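Local coordinates for protein CpuTA1 (Curtobacterium pusillum, PDB 5K3W) that belongs to the class IV aminotransferase family and carries a bound pyridoxal-5'-phosphate in a pocket of its dimeric, two-domain fold, at residues A[40-43]-A[48-51]; A[58-63]-A[272-277]; A[152-157]-A[185-190]; A[265-270]-A[290-295]. One frame throughout, in Å; residues are numbered along the deposited sequence.

Interaction 1: residues A[40-43]-A[48-51]; sequences PQVR and GITR
The Ile49 side chain overlaps Val42 by a single branch: its CG2 methyl faces CG1 of Val42 at 4.3 Å. The contact folds the irregular loop after strand 32-35 back on the short helix 47-50, in the N-terminal lobe of a fold type IV (class IV aminotransferase) protein. The connection links strands 32-35 and 54-62 of the antiparallel sheet and lies at the subunit boundary. Contact between the two segments is purely van der Waals, with no hydrogen bond and only 66 Å² buried. Ile49 stands with CG1 anti to its own nitrogen (chi1 174°), which turns the longer arm aside and leaves CG2, squeezed between the backbone N and the carbonyl carbon, as the part that meets the loop. On the loop side CG1 of Val42 is the nearer of the two methyls, while CG2 is directed elsewhere. Val42 also packs on Ile49 of the second subunit, so that the small apolar patch is continued across the dimer. Arg43 contributes its backbone instead of its side chain, which leads away from the helix, and its NE is hydrogen-bonded to Phe37 O of the second subunit. The helical side is held within the chain by Asp46, whose OD1 accepts from Gly48 N. Beside the valine, the carbonyl of Arg43 is directed roughly at the same isoleucine methyl: Arg43 O lies 3.9 Å from Ile49 CG2, with a C-O...CG2 angle near 148°.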
loop_
_atom_site.group_PDB
_atom_site.type_symbol
_atom_site.label_atom_id
_atom_site.label_comp_id
_atom_site.label_asym_id
_atom_site.label_seq_id
_atom_site.Cartn_x
_atom_site.Cartn_y
_atom_site.Cartn_z
ATOM N N PRO A 40 10.412 -16.692 -10.059
ATOM C CA PRO A 40 9.171 -16.201 -9.443
ATOM C C PRO A 40 8.832 -16.977 -8.179
ATOM O O PRO A 40 8.980 -18.196 -8.112
ATOM C CB PRO A 40 8.118 -16.423 -10.535
ATOM C CG PRO A 40 8.743 -17.429 -11.474
ATOM C CD PRO A 40 10.212 -17.152 -11.444
ATOM N N GLN A 41 8.346 -16.261 -7.179
ATOM C CA GLN A 41 8.085 -16.873 -5.888
ATOM C C GLN A 41 6.724 -16.552 -5.293
ATOM O O GLN A 41 6.320 -17.242 -4.351
ATOM C CB GLN A 41 9.170 -16.459 -4.884
ATOM C CG GLN A 41 10.555 -16.965 -5.251
ATOM C CD GLN A 41 10.692 -18.475 -5.108
ATOM O OE1 GLN A 41 9.895 -19.130 -4.437
ATOM N NE2 GLN A 41 11.713 -19.031 -5.737
ATOM N N VAL A 42 6.014 -15.538 -5.779
ATOM C CA VAL A 42 4.757 -15.108 -5.186
ATOM C C VAL A 42 3.615 -15.457 -6.130
ATOM O O VAL A 42 3.719 -15.262 -7.348
ATOM C CB VAL A 42 4.776 -13.602 -4.872
ATOM C CG1 VAL A 42 3.489 -13.198 -4.160
ATOM C CG2 VAL A 42 5.987 -13.269 -4.012
ATOM N N ARG A 43 2.538 -16.003 -5.574
ATOM C CA ARG A 43 1.351 -16.235 -6.380
ATOM C C ARG A 43 0.703 -14.903 -6.735
ATOM O O ARG A 43 0.751 -13.936 -5.965
ATOM C CB ARG A 43 0.345 -17.115 -5.641
ATOM C CG ARG A 43 0.849 -18.494 -5.334
ATOM C CD ARG A 43 0.685 -19.406 -6.511
ATOM N NE ARG A 43 -0.724 -19.553 -6.857
ATOM C CZ ARG A 43 -1.589 -20.287 -6.166
ATOM N NH1 ARG A 43 -1.190 -20.945 -5.085
ATOM N NH2 ARG A 43 -2.856 -20.356 -6.556
ATOM N N GLY A 48 -0.398 -9.858 -0.644
ATOM C CA GLY A 48 0.745 -8.966 -0.590
ATOM C C GLY A 48 0.906 -8.120 -1.839
ATOM O O GLY A 48 1.324 -6.960 -1.757
ATOM N N ILE A 49 0.573 -8.666 -3.006
ATOM C CA ILE A 49 0.682 -7.898 -4.238
ATOM C C ILE A 49 -0.677 -7.395 -4.725
ATOM O O ILE A 49 -0.771 -6.282 -5.245
ATOM C CB ILE A 49 1.416 -8.687 -5.344
ATOM C CG1 ILE A 49 1.355 -7.885 -6.652
ATOM C CG2 ILE A 49 0.826 -10.074 -5.514
ATOM C CD1 ILE A 49 2.559 -8.033 -7.543
ATOM N N THR A 50 -1.758 -8.165 -4.576
ATOM C CA THR A 50 -3.012 -7.636 -5.105
ATOM C C THR A 50 -3.510 -6.471 -4.266
ATOM O O THR A 50 -4.189 -5.588 -4.792
ATOM C CB THR A 50 -4.087 -8.722 -5.210
ATOM O OG1 THR A 50 -4.330 -9.306 -3.917
ATOM C CG2 THR A 50 -3.668 -9.804 -6.204
ATOM N N ARG A 51 -3.170 -6.438 -2.972
ATOM C CA ARG A 51 -3.674 -5.414 -2.059
ATOM C C ARG A 51 -2.602 -4.737 -1.215
ATOM O O ARG A 51 -2.949 -3.943 -0.341
ATOM C CB ARG A 51 -4.718 -6.004 -1.101
ATOM C CG ARG A 51 -5.941 -6.591 -1.762
ATOM C CD ARG A 51 -6.726 -5.542 -2.523
ATOM N NE ARG A 51 -7.940 -6.105 -3.100
ATOM C CZ ARG A 51 -8.791 -5.428 -3.869
ATOM N NH1 ARG A 51 -8.559 -4.158 -4.164
ATOM N NH2 ARG A 51 -9.874 -6.020 -4.344
#

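Interaction 2: residues A[58-63]-A[272-277]; sequences TIAVID and VRQAAP
This is a partly buried van der Waals contact between two sheets, where strand 54-62 of the six-stranded antiparallel sheet meets the turn leading into strand 274-278 of the five-stranded mixed sheet. The two sheets belong to the two lobes of the class IV aminotransferase fold, and the Thr58 side chain lies about 6 Å from the bound pyridoxal-5'-phosphate. No hydrogen bond links the segments. Thr58 and Val272 meet methyl to methyl, CG2 to CG2, at 3.8 Å, their side chains crossing obliquely. In Thr58 this methyl is anti to the backbone N (chi1 -55° for OG1), so the carbon branch and not the hydroxyl reaches the valine. Two residues further along the strand, Ala60 approaches most closely in backbone terms, its CA 5.2 Å from that of Val272. Its CB touches the backbone of Val272 and also the amide end of Gln274, with NE2 4.2 Å away. The glutamine chain bends at chi2 (-74°), which carries this nitrogen back toward strand 54-62. There NE2 is hydrogen-bonded to OE1 of Gln67, and the same Gln67 is joined to Ala60 through backbone hydrogen bonding. Around the contact, Phe115 of strand 114-121 touches both Thr58 and Val272, while Leu300 and Leu301 of helix 290-307 pack on Gln274 and strand 265-270 runs antiparallel alongside strand 274-278.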
loop_
_atom_site.group_PDB
_atom_site.type_symbol
_atom_site.label_atom_id
_atom_site.label_comp_id
_atom_site.label_asym_id
_atom_site.label_seq_id
_atom_site.Cartn_x
_atom_site.Cartn_y
_atom_site.Cartn_z
ATOM N N THR A 58 13.346 -4.022 7.124
ATOM C CA THR A 58 14.630 -3.993 6.435
ATOM C C THR A 58 15.726 -3.811 7.474
ATOM O O THR A 58 15.651 -2.888 8.291
ATOM C CB THR A 58 14.688 -2.873 5.399
ATOM O OG1 THR A 58 13.585 -3.016 4.496
ATOM C CG2 THR A 58 15.961 -2.984 4.607
ATOM N N ILE A 59 16.739 -4.683 7.434
ATOM C CA ILE A 59 17.744 -4.789 8.488
ATOM C C ILE A 59 19.137 -4.750 7.875
ATOM O O ILE A 59 19.479 -5.602 7.047
ATOM C CB ILE A 59 17.563 -6.074 9.302
ATOM C CG1 ILE A 59 16.105 -6.209 9.771
ATOM C CG2 ILE A 59 18.562 -6.098 10.453
ATOM C CD1 ILE A 59 15.729 -7.617 10.319
ATOM N N ALA A 60 19.951 -3.787 8.300
ATOM C CA ALA A 60 21.340 -3.749 7.858
ATOM C C ALA A 60 22.119 -4.931 8.433
ATOM O O ALA A 60 21.946 -5.316 9.597
ATOM C CB ALA A 60 22.000 -2.432 8.271
ATOM N N VAL A 61 22.983 -5.517 7.608
ATOM C CA VAL A 61 23.842 -6.619 8.026
ATOM C C VAL A 61 25.280 -6.165 7.797
ATOM O O VAL A 61 25.774 -6.136 6.660
ATOM C CB VAL A 61 23.525 -7.926 7.287
ATOM C CG1 VAL A 61 24.324 -9.070 7.889
ATOM C CG2 VAL A 61 22.024 -8.246 7.380
ATOM N N ILE A 62 25.945 -5.788 8.883
ATOM C CA ILE A 62 27.285 -5.217 8.865
ATOM C C ILE A 62 28.238 -6.263 9.419
ATOM O O ILE A 62 28.054 -6.749 10.543
ATOM C CB ILE A 62 27.344 -3.909 9.674
ATOM C CG1 ILE A 62 26.329 -2.900 9.124
ATOM C CG2 ILE A 62 28.730 -3.284 9.609
ATOM C CD1 ILE A 62 26.613 -2.493 7.681
ATOM N N ASP A 63 29.232 -6.637 8.618
ATOM C CA ASP A 63 30.244 -7.629 9.004
ATOM C C ASP A 63 29.606 -8.933 9.478
ATOM O O ASP A 63 29.982 -9.500 10.507
ATOM C CB ASP A 63 31.182 -7.060 10.075
ATOM C CG ASP A 63 32.442 -7.913 10.272
ATOM O OD1 ASP A 63 32.797 -8.693 9.355
ATOM O OD2 ASP A 63 33.089 -7.798 11.338
ATOM N N VAL A 272 19.431 1.097 6.580
ATOM C CA VAL A 272 20.451 0.812 5.569
ATOM C C VAL A 272 21.279 2.046 5.240
ATOM O O VAL A 272 22.510 1.983 5.186
ATOM C CB VAL A 272 19.805 0.223 4.302
ATOM C CG1 VAL A 272 20.846 0.102 3.201
ATOM C CG2 VAL A 272 19.235 -1.135 4.607
ATOM N N ARG A 273 20.629 3.185 4.992
ATOM C CA ARG A 273 21.378 4.401 4.700
ATOM C C ARG A 273 22.102 4.928 5.938
ATOM O O ARG A 273 23.123 5.616 5.809
ATOM C CB ARG A 273 20.432 5.460 4.127
ATOM C CG ARG A 273 21.117 6.736 3.685
ATOM C CD ARG A 273 20.162 7.637 2.911
ATOM N NE ARG A 273 19.032 8.047 3.733
ATOM C CZ ARG A 273 18.025 8.795 3.296
ATOM N NH1 ARG A 273 18.022 9.217 2.044
ATOM N NH2 ARG A 273 17.024 9.112 4.108
ATOM N N GLN A 274 21.610 4.593 7.128
ATOM C CA GLN A 274 22.153 5.114 8.374
ATOM C C GLN A 274 21.809 6.600 8.489
ATOM O O GLN A 274 20.642 6.971 8.327
ATOM C CB GLN A 274 23.654 4.840 8.455
ATOM C CG GLN A 274 24.027 3.362 8.228
ATOM C CD GLN A 274 23.699 2.408 9.414
ATOM O OE1 GLN A 274 23.224 2.820 10.478
ATOM N NE2 GLN A 274 23.966 1.125 9.210
ATOM N N ALA A 275 22.779 7.469 8.762
ATOM C CA ALA A 275 22.493 8.877 9.016
ATOM C C ALA A 275 22.815 9.705 7.779
ATOM O O ALA A 275 23.969 9.755 7.344
ATOM C CB ALA A 275 23.278 9.393 10.219
ATOM N N ALA A 276 21.801 10.359 7.221
ATOM C CA ALA A 276 22.004 11.247 6.084
ATOM C C ALA A 276 21.788 12.691 6.515
ATOM O O ALA A 276 20.643 13.083 6.801
ATOM C CB ALA A 276 21.060 10.882 4.939
ATOM N N PRO A 277 22.833 13.514 6.566
ATOM C CA PRO A 277 22.656 14.903 7.014
ATOM C C PRO A 277 21.998 15.760 5.940
ATOM O O PRO A 277 22.244 15.600 4.742
ATOM C CB PRO A 277 24.092 15.364 7.300
ATOM C CG PRO A 277 24.934 14.575 6.340
ATOM C CD PRO A 277 24.215 13.242 6.126
#

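Interaction 3: residues A[152-157]-A[185-190]; sequences VTLDRG and GREAAR
The carboxylate of Glu187, whose aliphatic stem crosses Leu154, sits at the edge of the Arg190 guanidinium with its CD in the guanidinium plane; over one face of that group lies Arg186 O, 3.7 Å above the plane and offset toward the rim. The salt bridge so formed, Arg190 NH1 to Glu187 OE1 at 2.8 Å, is weak as a hydrogen bond because it is bent to 129°. OE2 of Glu187 has its own salt bridge, to Arg191, and Arg190 NH2 has one to Asp84 of the second subunit. With CG anti to the backbone N (chi1 171°), Glu187 lays its CG 3.8 Å from Leu154 CD1, and CD2 of the leucine is close by. Strand 149-155, helix 179-190 and strand 195-199 make a beta-alpha-beta crossover, its two strands parallel neighbours in the mixed sheet, and the contact is the packing of the helix on the first of them. Val152 CG2 rests against Ala188 CB at 3.8 Å, and Val196 of the second strand touches both Leu154 and Ala188. Where strand 149-155 ends, Asp155 forms an Asx turn: OD1 accepts from Gly157 N, 2.9 Å away and 58° out of the carboxylate plane.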
loop_
_atom_site.group_PDB
_atom_site.type_symbol
_atom_site.label_atom_id
_atom_site.label_comp_id
_atom_site.label_asym_id
_atom_site.label_seq_id
_atom_site.Cartn_x
_atom_site.Cartn_y
_atom_site.Cartn_z
ATOM N N VAL A 152 12.684 18.190 1.154
ATOM C CA VAL A 152 11.539 19.086 1.071
ATOM C C VAL A 152 10.472 18.581 2.025
ATOM O O VAL A 152 10.403 17.388 2.325
ATOM C CB VAL A 152 10.989 19.190 -0.370
ATOM C CG1 VAL A 152 12.038 19.763 -1.288
ATOM C CG2 VAL A 152 10.560 17.825 -0.883
ATOM N N THR A 153 9.645 19.494 2.518
ATOM C CA THR A 153 8.507 19.096 3.337
ATOM C C THR A 153 7.273 18.896 2.461
ATOM O O THR A 153 7.031 19.654 1.513
ATOM C CB THR A 153 8.223 20.120 4.442
ATOM O OG1 THR A 153 8.188 21.438 3.896
ATOM C CG2 THR A 153 9.294 20.064 5.496
ATOM N N LEU A 154 6.516 17.840 2.765
ATOM C CA LEU A 154 5.320 17.460 2.020
ATOM C C LEU A 154 4.193 17.127 2.986
ATOM O O LEU A 154 4.402 16.474 4.016
ATOM C CB LEU A 154 5.553 16.256 1.109
ATOM C CG LEU A 154 6.503 16.402 -0.080
ATOM C CD1 LEU A 154 6.420 15.158 -0.969
ATOM C CD2 LEU A 154 6.233 17.682 -0.881
ATOM N N ASP A 155 2.995 17.580 2.639
ATOM C CA ASP A 155 1.841 17.310 3.471
ATOM C C ASP A 155 1.513 15.818 3.434
ATOM O O ASP A 155 1.382 15.221 2.362
ATOM C CB ASP A 155 0.662 18.145 2.993
ATOM C CG ASP A 155 -0.651 17.636 3.523
ATOM O OD1 ASP A 155 -0.748 17.449 4.757
ATOM O OD2 ASP A 155 -1.569 17.399 2.703
ATOM N N ARG A 156 1.418 15.209 4.610
ATOM C CA ARG A 156 1.042 13.807 4.710
ATOM C C ARG A 156 -0.458 13.607 4.574
ATOM O O ARG A 156 -0.891 12.513 4.197
ATOM C CB ARG A 156 1.515 13.221 6.049
ATOM C CG ARG A 156 1.255 11.722 6.232
ATOM C CD ARG A 156 2.216 10.898 5.400
ATOM N NE ARG A 156 1.855 9.481 5.363
ATOM C CZ ARG A 156 0.878 8.971 4.604
ATOM N NH1 ARG A 156 0.153 9.765 3.825
ATOM N NH2 ARG A 156 0.615 7.664 4.625
ATOM N N GLY A 157 -1.252 14.634 4.875
ATOM C CA GLY A 157 -2.696 14.535 4.832
ATOM C C GLY A 157 -3.345 14.092 6.127
ATOM O O GLY A 157 -4.559 14.251 6.276
ATOM N N GLY A 185 8.896 10.501 -2.798
ATOM C CA GLY A 185 10.245 10.616 -3.330
ATOM C C GLY A 185 10.271 11.185 -4.736
ATOM O O GLY A 185 11.108 12.030 -5.059
ATOM N N ARG A 186 9.347 10.740 -5.589
ATOM C CA ARG A 186 9.303 11.258 -6.949
ATOM C C ARG A 186 8.961 12.740 -6.952
ATOM O O ARG A 186 9.494 13.505 -7.762
ATOM C CB ARG A 186 8.304 10.461 -7.800
ATOM C CG ARG A 186 8.721 9.010 -8.074
ATOM C CD ARG A 186 7.836 8.365 -9.145
ATOM N NE ARG A 186 6.412 8.357 -8.792
ATOM C CZ ARG A 186 5.843 7.431 -8.019
ATOM N NH1 ARG A 186 4.544 7.494 -7.737
ATOM N NH2 ARG A 186 6.578 6.449 -7.509
ATOM N N GLU A 187 8.097 13.172 -6.034
ATOM C CA GLU A 187 7.817 14.599 -5.912
ATOM C C GLU A 187 9.060 15.373 -5.482
ATOM O O GLU A 187 9.348 16.450 -6.020
ATOM C CB GLU A 187 6.679 14.825 -4.927
ATOM C CG GLU A 187 6.470 16.273 -4.579
ATOM C CD GLU A 187 5.877 17.077 -5.722
ATOM O OE1 GLU A 187 5.392 16.473 -6.703
ATOM O OE2 GLU A 187 5.896 18.324 -5.629
ATOM N N ALA A 188 9.809 14.846 -4.508
ATOM C CA ALA A 188 11.036 15.515 -4.087
ATOM C C ALA A 188 12.016 15.624 -5.240
ATOM O O ALA A 188 12.646 16.669 -5.431
ATOM C CB ALA A 188 11.680 14.770 -2.916
ATOM N N ALA A 189 12.146 14.555 -6.031
ATOM C CA ALA A 189 13.057 14.585 -7.169
ATOM C C ALA A 189 12.645 15.652 -8.176
ATOM O O ALA A 189 13.494 16.376 -8.707
ATOM C CB ALA A 189 13.116 13.209 -7.831
ATOM N N ARG A 190 11.345 15.775 -8.443
ATOM C CA ARG A 190 10.892 16.861 -9.302
ATOM C C ARG A 190 11.379 18.205 -8.787
ATOM O O ARG A 190 11.785 19.066 -9.574
ATOM C CB ARG A 190 9.374 16.874 -9.398
ATOM C CG ARG A 190 8.818 15.894 -10.361
ATOM C CD ARG A 190 7.314 15.907 -10.261
ATOM N NE ARG A 190 6.820 14.565 -10.498
ATOM C CZ ARG A 190 6.114 13.852 -9.632
ATOM N NH1 ARG A 190 5.771 14.362 -8.454
ATOM N NH2 ARG A 190 5.725 12.631 -9.969
#

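Interaction 4: residues A[265-270]-A[290-295]; sequences ALWLVS and AALTAD. With PLP (pyridoxal-5'-phosphate), chain C.
Strand 265-270 is extended throughout, and the first turns of helix 290-307 lie over one face of the sheet at this strand, with the CA atoms of Trp267 and Thr293, the nearest pair, 8.9 Å apart. The arrangement is a helix packed on a mixed beta-sheet in the lobe of the class IV aminotransferase fold that carries strands 212-217, 265-270 and 274-278. From the strand, Trp267 alone reaches the helix segment. Its indole meets the helix at the pyrrole edge, where NE1 donates to OG1 of Thr293 across 3.0 Å. The bond is nearly straight (168°), and the hydroxyl oxygen lies 5° out of the ring plane, which gives the buried N-H a well-aligned acceptor. OG1 of Thr293 stands beside its own backbone N and is turned both to the indole and, by a weak hydrogen bond, to Asp289 O one helical turn earlier; the two partners together should limit rotation of the hydroxyl. Leu292 completes the contact from an oblique direction, its side chain roughly at right angles to that of Trp267, with CD2 4.1 Å from Trp267 CZ2. Pro277 of the adjacent strand packs on both Trp267 and Thr293. At its C-terminal end the strand enters the cofactor pocket, where the pyridoxal-5'-phosphate is hydrogen-bonded to Arg75, Tyr178, Thr234, Thr235 and Ser271. Ser270 approaches the phosphate through its backbone carbon: its CA is 3.4 Å from O1P of the pyridoxal-5'-phosphate.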
loop_
_atom_site.group_PDB
_atom_site.type_symbol
_atom_site.label_atom_id
_atom_site.label_comp_id
_atom_site.label_asym_id
_atom_site.label_seq_id
_atom_site.Cartn_x
_atom_site.Cartn_y
_atom_site.Cartn_z
ATOM N N ALA A 265 20.705 21.744 12.975
ATOM C CA ALA A 265 21.071 20.707 12.019
ATOM C C ALA A 265 19.960 19.671 11.992
ATOM O O ALA A 265 19.180 19.555 12.940
ATOM C CB ALA A 265 22.416 20.052 12.359
ATOM N N LEU A 266 19.893 18.928 10.883
ATOM C CA LEU A 266 18.883 17.898 10.678
ATOM C C LEU A 266 19.515 16.666 10.049
ATOM O O LEU A 266 20.415 16.774 9.211
ATOM C CB LEU A 266 17.754 18.376 9.765
ATOM C CG LEU A 266 16.991 19.619 10.184
ATOM C CD1 LEU A 266 16.102 20.052 9.042
ATOM C CD2 LEU A 266 16.158 19.330 11.417
ATOM N N TRP A 267 19.000 15.494 10.436
ATOM C CA TRP A 267 19.329 14.229 9.789
ATOM C C TRP A 267 18.060 13.434 9.520
ATOM O O TRP A 267 17.095 13.493 10.287
ATOM C CB TRP A 267 20.270 13.344 10.639
ATOM C CG TRP A 267 21.580 13.958 10.996
ATOM C CD1 TRP A 267 22.782 13.745 10.383
ATOM C CD2 TRP A 267 21.833 14.872 12.070
ATOM N NE1 TRP A 267 23.765 14.466 11.011
ATOM C CE2 TRP A 267 23.210 15.165 12.052
ATOM C CE3 TRP A 267 21.029 15.459 13.056
ATOM C CZ2 TRP A 267 23.802 16.038 12.972
ATOM C CZ3 TRP A 267 21.615 16.311 13.973
ATOM C CH2 TRP A 267 22.988 16.599 13.922
ATOM N N LEU A 268 18.078 12.683 8.421
ATOM C CA LEU A 268 17.189 11.545 8.216
ATOM C C LEU A 268 17.966 10.271 8.526
ATOM O O LEU A 268 19.078 10.083 8.020
ATOM C CB LEU A 268 16.675 11.495 6.779
ATOM C CG LEU A 268 15.727 12.604 6.348
ATOM C CD1 LEU A 268 15.077 12.233 5.034
ATOM C CD2 LEU A 268 14.691 12.864 7.428
ATOM N N VAL A 269 17.391 9.395 9.340
ATOM C CA VAL A 269 18.077 8.165 9.737
ATOM C C VAL A 269 17.191 6.960 9.431
ATOM O O VAL A 269 15.964 7.025 9.551
ATOM C CB VAL A 269 18.475 8.201 11.231
ATOM C CG1 VAL A 269 19.340 9.414 11.512
ATOM C CG2 VAL A 269 17.227 8.192 12.135
ATOM N N SER A 270 17.820 5.865 9.024
ATOM C CA SER A 270 17.124 4.625 8.696
ATOM C C SER A 270 18.173 3.521 8.627
ATOM O O SER A 270 19.378 3.794 8.599
ATOM C CB SER A 270 16.340 4.745 7.383
ATOM O OG SER A 270 17.199 4.945 6.280
ATOM N N ALA A 290 30.566 17.952 9.098
ATOM C CA ALA A 290 31.015 16.729 8.438
ATOM C C ALA A 290 31.669 15.757 9.413
ATOM O O ALA A 290 31.515 14.537 9.264
ATOM C CB ALA A 290 31.970 17.062 7.298
ATOM N N ALA A 291 32.384 16.265 10.421
ATOM C CA ALA A 291 33.058 15.373 11.366
ATOM C C ALA A 291 32.062 14.706 12.303
ATOM O O ALA A 291 32.111 13.486 12.510
ATOM C CB ALA A 291 34.113 16.136 12.169
ATOM N N LEU A 292 31.153 15.492 12.885
ATOM C CA LEU A 292 30.169 14.926 13.800
ATOM C C LEU A 292 29.302 13.885 13.094
ATOM O O LEU A 292 28.983 12.837 13.668
ATOM C CB LEU A 292 29.313 16.048 14.382
ATOM C CG LEU A 292 28.123 15.649 15.251
ATOM C CD1 LEU A 292 28.567 15.227 16.657
ATOM C CD2 LEU A 292 27.074 16.771 15.302
ATOM N N THR A 293 28.929 14.146 11.838
ATOM C CA THR A 293 28.102 13.191 11.109
ATOM C C THR A 293 28.897 11.948 10.727
ATOM O O THR A 293 28.389 10.821 10.817
ATOM C CB THR A 293 27.501 13.863 9.874
ATOM O OG1 THR A 293 26.620 14.918 10.290
ATOM C CG2 THR A 293 26.731 12.858 9.040
ATOM N N ALA A 294 30.145 12.132 10.297
ATOM C CA ALA A 294 31.013 10.987 10.043
ATOM C C ALA A 294 31.188 10.145 11.302
ATOM O O ALA A 294 31.229 8.912 11.232
ATOM C CB ALA A 294 32.372 11.460 9.513
ATOM N N ASP A 295 31.291 10.792 12.463
ATOM C CA ASP A 295 31.366 10.038 13.708
ATOM C C ASP A 295 30.056 9.313 13.986
ATOM O O ASP A 295 30.056 8.177 14.476
ATOM C CB ASP A 295 31.713 10.966 14.875
ATOM C CG ASP A 295 33.139 11.501 14.805
ATOM O OD1 ASP A 295 33.889 11.089 13.888
ATOM O OD2 ASP A 295 33.515 12.314 15.685
HETATM N N1 PLP C . 9.836 5.631 8.753
HETATM C C2 PLP C . 9.393 4.725 7.835
HETATM C C2A PLP C . 8.069 4.931 7.124
HETATM C C3 PLP C . 10.156 3.604 7.567
HETATM O O3 PLP C . 9.662 2.689 6.626
HETATM C C4 PLP C . 11.346 3.408 8.227
HETATM C C4A PLP C . 12.239 2.226 7.963
HETATM C C5 PLP C . 11.792 4.314 9.139
HETATM C C6 PLP C . 11.018 5.432 9.404
HETATM C C5A PLP C . 13.127 4.094 9.842
HETATM O O4P PLP C . 13.176 2.871 10.554
HETATM P P PLP C . 14.558 2.102 10.756
HETATM O O1P PLP C . 15.610 3.035 11.314
HETATM O O2P PLP C . 15.046 1.505 9.459
HETATM O O3P PLP C . 14.368 0.991 11.756
#

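In the fold
Interactions 2 and 4 are the closely coupled pair, their centres 13 Å apart. Strands 265-270 and 274-278 are antiparallel neighbours, and the segments of the two interactions alternate along the chain. Interaction 2 lies nearest the chain centre, joins the two lobes by van der Waals contact and is only partly buried, whereas interaction 4 sets a helix on the same sheet and is the one with a hydrogen bond across its segments. Interaction 3, nested along the chain inside the loop that interaction 2 closes, sits on a different sheet; its buried apolar layer is bordered by charged groups. Interaction 1, likewise buried, lies on the far side of the centre from interaction 4. Like interaction 3 it touches the second subunit.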